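Local coordinates for probable adenylyl-sulfate kinase (Aeropyrum pernix, PDB 2YVU), which catalyses the ATP-dependent phosphorylation of adenosine 5'-phosphosulfate to 3'-phosphoadenylyl sulfate, the activated form of sulfate, at residues I74-I77 and A78-L81; L68-L71 and K72-A75. One frame throughout, in Å; residues are numbered along the deposited sequence.

Contacts 1 (74-81) and 2 (68-75) are overlapping stretches of one helix, 64-82, with their centres about 9 Å apart; Ile74 and Ala75 belong to both. Contact 2 comes first along the chain and lies closer to the catalytic centre: the side chain of Leu71 is about 4 Å from that of Ser94, the phosphoserine intermediate by similarity, and about 10 Å from that of Lys26 in the probable ATP-binding P-loop. In contact 1 the side chain of Ile74 is about 9 Å from that of Ser94. Both contacts also touch the second subunit, through charged groups in contact 2 and largely through apolar ones in contact 1.

Contact 1: residues I74-I77 and A78-L81; sequences IAWI and ARLL
Trp76 and Arg79 send their side chains off the helix side by side, with the arginine laid over one face of the indole. The Arg79 chain is extended, its CG anti to the backbone N (chi1 166°), and this carries CD over the six-membered ring of Trp76 in a CH-pi contact, 4.2 Å from the centroid. Farther out the guanidinium lies only 18° from parallel to the ring, with Trp76 CH2 centred over its face at 3.4 Å from Arg79 CZ. The ring's edge meets Leu80, whose CD1 is 4.1 Å from Trp76 CE3. This is i to i+3 and i+4 packing in helix 64-82, which flanks the parallel sheet of a P-loop kinase fold; the bond from Leu80 N to Trp76 O, 2.9 Å long, is one of four regular backbone bonds here. Glu109 and Glu110 form salt bridges with Arg79 and so fix the far end of the stacked pair. With an alanine here, both glutamates would probably lose their cationic mate and the indole would lose the cover on that face. A different side of the helix carries Ile77, where CG2 is 4.0 Å from Leu81 CD1; both residues pack on their own counterparts in the second subunit. Ala78, its CB 3.4 Å from Ile74 O, sits on Val15 and Val88 of the sheet.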
# COMPACT_ATOMS: atom_id res chain seq x y z
N ILE A 74 -4.43 -4.12 -3.18
CA ILE A 74 -3.31 -4.91 -2.70
C ILE A 74 -2.28 -5.08 -3.81
O ILE A 74 -1.09 -5.01 -3.57
CB ILE A 74 -3.76 -6.31 -2.24
CG1 ILE A 74 -4.61 -6.18 -0.96
CG2 ILE A 74 -2.54 -7.20 -1.98
CD1 ILE A 74 -3.92 -5.39 0.15
N ALA A 75 -2.77 -5.31 -5.03
CA ALA A 75 -1.90 -5.49 -6.19
C ALA A 75 -1.01 -4.25 -6.40
O ALA A 75 0.16 -4.34 -6.77
CB ALA A 75 -2.75 -5.73 -7.43
N TRP A 76 -1.56 -3.08 -6.17
CA TRP A 76 -0.75 -1.90 -6.36
C TRP A 76 0.30 -1.71 -5.29
O TRP A 76 1.43 -1.32 -5.60
CB TRP A 76 -1.65 -0.68 -6.46
CG TRP A 76 -2.03 -0.46 -7.89
CD1 TRP A 76 -3.19 -0.84 -8.50
CD2 TRP A 76 -1.21 0.14 -8.89
NE1 TRP A 76 -3.15 -0.49 -9.83
CE2 TRP A 76 -1.94 0.11 -10.09
CE3 TRP A 76 0.07 0.71 -8.88
CZ2 TRP A 76 -1.44 0.63 -11.29
CZ3 TRP A 76 0.58 1.23 -10.08
CH2 TRP A 76 -0.18 1.19 -11.26
N ILE A 77 -0.08 -1.99 -4.04
CA ILE A 77 0.83 -1.87 -2.91
C ILE A 77 1.96 -2.87 -3.13
O ILE A 77 3.13 -2.57 -2.91
CB ILE A 77 0.12 -2.19 -1.59
CG1 ILE A 77 -0.99 -1.15 -1.34
CG2 ILE A 77 1.12 -2.27 -0.45
CD1 ILE A 77 -1.91 -1.45 -0.11
N ALA A 78 1.60 -4.06 -3.58
CA ALA A 78 2.60 -5.10 -3.85
C ALA A 78 3.53 -4.67 -4.99
O ALA A 78 4.72 -4.89 -4.95
CB ALA A 78 1.90 -6.41 -4.23
N ARG A 79 2.96 -4.05 -6.02
CA ARG A 79 3.75 -3.61 -7.16
C ARG A 79 4.75 -2.52 -6.74
O ARG A 79 5.93 -2.55 -7.11
CB ARG A 79 2.80 -3.14 -8.26
CG ARG A 79 3.42 -2.33 -9.39
CD ARG A 79 2.39 -2.10 -10.50
NE ARG A 79 2.84 -1.15 -11.53
CZ ARG A 79 2.17 -0.90 -12.66
NH1 ARG A 79 1.03 -1.52 -12.92
NH2 ARG A 79 2.64 -0.01 -13.52
N LEU A 80 4.28 -1.55 -5.95
CA LEU A 80 5.14 -0.48 -5.49
C LEU A 80 6.28 -1.04 -4.63
O LEU A 80 7.42 -0.64 -4.78
CB LEU A 80 4.35 0.52 -4.66
CG LEU A 80 3.92 1.84 -5.31
CD1 LEU A 80 3.49 1.63 -6.73
CD2 LEU A 80 2.78 2.43 -4.47
N LEU A 81 5.97 -1.94 -3.72
CA LEU A 81 7.03 -2.48 -2.88
C LEU A 81 8.03 -3.28 -3.72
O LEU A 81 9.25 -3.12 -3.60
CB LEU A 81 6.44 -3.38 -1.78
CG LEU A 81 5.71 -2.69 -0.61
CD1 LEU A 81 4.85 -3.70 0.16
CD2 LEU A 81 6.73 -2.06 0.33

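Contact 2: residues L68-L71 and K72-A75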
# COMPACT_ATOMS: atom_id res chain seq x y z
N LEU A 68 -13.01 -6.93 -4.87
CA LEU A 68 -12.20 -6.60 -6.04
C LEU A 68 -11.44 -5.30 -5.81
O LEU A 68 -10.23 -5.23 -6.07
CB LEU A 68 -13.08 -6.44 -7.29
CG LEU A 68 -13.12 -7.57 -8.32
CD1 LEU A 68 -13.97 -7.11 -9.51
CD2 LEU A 68 -11.70 -7.92 -8.78
N ARG A 69 -12.15 -4.27 -5.37
CA ARG A 69 -11.50 -2.98 -5.12
C ARG A 69 -10.30 -3.21 -4.20
O ARG A 69 -9.24 -2.62 -4.37
CB ARG A 69 -12.45 -2.02 -4.41
CG ARG A 69 -13.10 -1.00 -5.31
CD ARG A 69 -13.82 0.07 -4.49
NE ARG A 69 -14.27 1.16 -5.35
CZ ARG A 69 -15.17 1.03 -6.31
NH1 ARG A 69 -15.73 -0.14 -6.55
NH2 ARG A 69 -15.52 2.08 -7.04
N HIS A 70 -10.51 -4.09 -3.23
CA HIS A 70 -9.52 -4.43 -2.23
C HIS A 70 -8.32 -5.13 -2.85
O HIS A 70 -7.18 -4.73 -2.61
CB HIS A 70 -10.22 -5.29 -1.18
CG HIS A 70 -9.31 -6.15 -0.37
ND1 HIS A 70 -8.41 -5.64 0.54
CD2 HIS A 70 -9.23 -7.50 -0.27
CE1 HIS A 70 -7.82 -6.64 1.18
NE2 HIS A 70 -8.30 -7.78 0.70
N LEU A 71 -8.58 -6.14 -3.66
CA LEU A 71 -7.53 -6.90 -4.31
C LEU A 71 -6.71 -6.05 -5.28
O LEU A 71 -5.49 -6.21 -5.38
CB LEU A 71 -8.13 -8.12 -5.02
CG LEU A 71 -8.73 -9.15 -4.04
CD1 LEU A 71 -9.43 -10.27 -4.81
CD2 LEU A 71 -7.62 -9.73 -3.15
N LYS A 72 -7.38 -5.17 -6.01
CA LYS A 72 -6.67 -4.30 -6.94
C LYS A 72 -5.75 -3.40 -6.11
O LYS A 72 -4.63 -3.08 -6.49
CB LYS A 72 -7.67 -3.45 -7.72
CG LYS A 72 -7.01 -2.35 -8.54
CD LYS A 72 -8.04 -1.56 -9.34
CE LYS A 72 -7.35 -0.60 -10.31
NZ LYS A 72 -8.36 0.20 -11.09
N ARG A 73 -6.25 -2.98 -4.96
CA ARG A 73 -5.49 -2.13 -4.08
C ARG A 73 -4.25 -2.86 -3.57
O ARG A 73 -3.16 -2.30 -3.54
CB ARG A 73 -6.36 -1.71 -2.91
CG ARG A 73 -5.65 -0.88 -1.91
CD ARG A 73 -6.66 -0.05 -1.20
NE ARG A 73 -7.52 -0.88 -0.41
CZ ARG A 73 -8.83 -0.75 -0.34
NH1 ARG A 73 -9.47 0.20 -1.02
NH2 ARG A 73 -9.50 -1.58 0.42
N ILE A 74 -4.43 -4.12 -3.18
CA ILE A 74 -3.31 -4.91 -2.70
C ILE A 74 -2.28 -5.08 -3.81
O ILE A 74 -1.09 -5.01 -3.57
CB ILE A 74 -3.76 -6.31 -2.24
CG1 ILE A 74 -4.61 -6.18 -0.96
CG2 ILE A 74 -2.54 -7.20 -1.98
CD1 ILE A 74 -3.92 -5.39 0.15
N ALA A 75 -2.77 -5.31 -5.03
CA ALA A 75 -1.90 -5.49 -6.19
C ALA A 75 -1.01 -4.25 -6.40
O ALA A 75 0.16 -4.34 -6.77
CB ALA A 75 -2.75 -5.73 -7.43
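Arg73 folds back over the turn that holds His70, starting with its CB, which lies 3.1 Å from His70 O and near Arg69 O as well. CG leaves anti to the backbone N, and a bend at chi3 (67°) turns the chain back so that the guanidinium lies across the backbone of the preceding turn. One face of that group looks onto His70 CA and Arg69 O, with CZ 4.2 Å from His70 CA. At the tip NH2 comes to 4.1 Å from His70 CB, near the plane of the imidazole at its edge. Ile74 CG1 sits over one face of the imidazole, 4.3 Å from the ring centroid, in a CH-pi contact. Regular helical bonds join the two turns, among them Ile74 N to His70 O at 2.9 Å. On another side of the helix Leu71 packs against Ser94, while Lys72 extends to a salt bridge with Glu58 of the second subunit. Ser57 OG hydrogen-bonds both His70 ND1 and Arg73 NH2, so a single hydroxyl ties imidazole and guanidinium together, with ND1 and Arg73 NH2 4.2 Å apart. Arg73 NH1 comes close to the same atom of Arg73 in the second subunit; the weak hydrogen bond from NH1 to Val56 O of that subunit and the bond from NH2 to Ser57 would probably offset part of the cost of bringing the two like charges together at the interface.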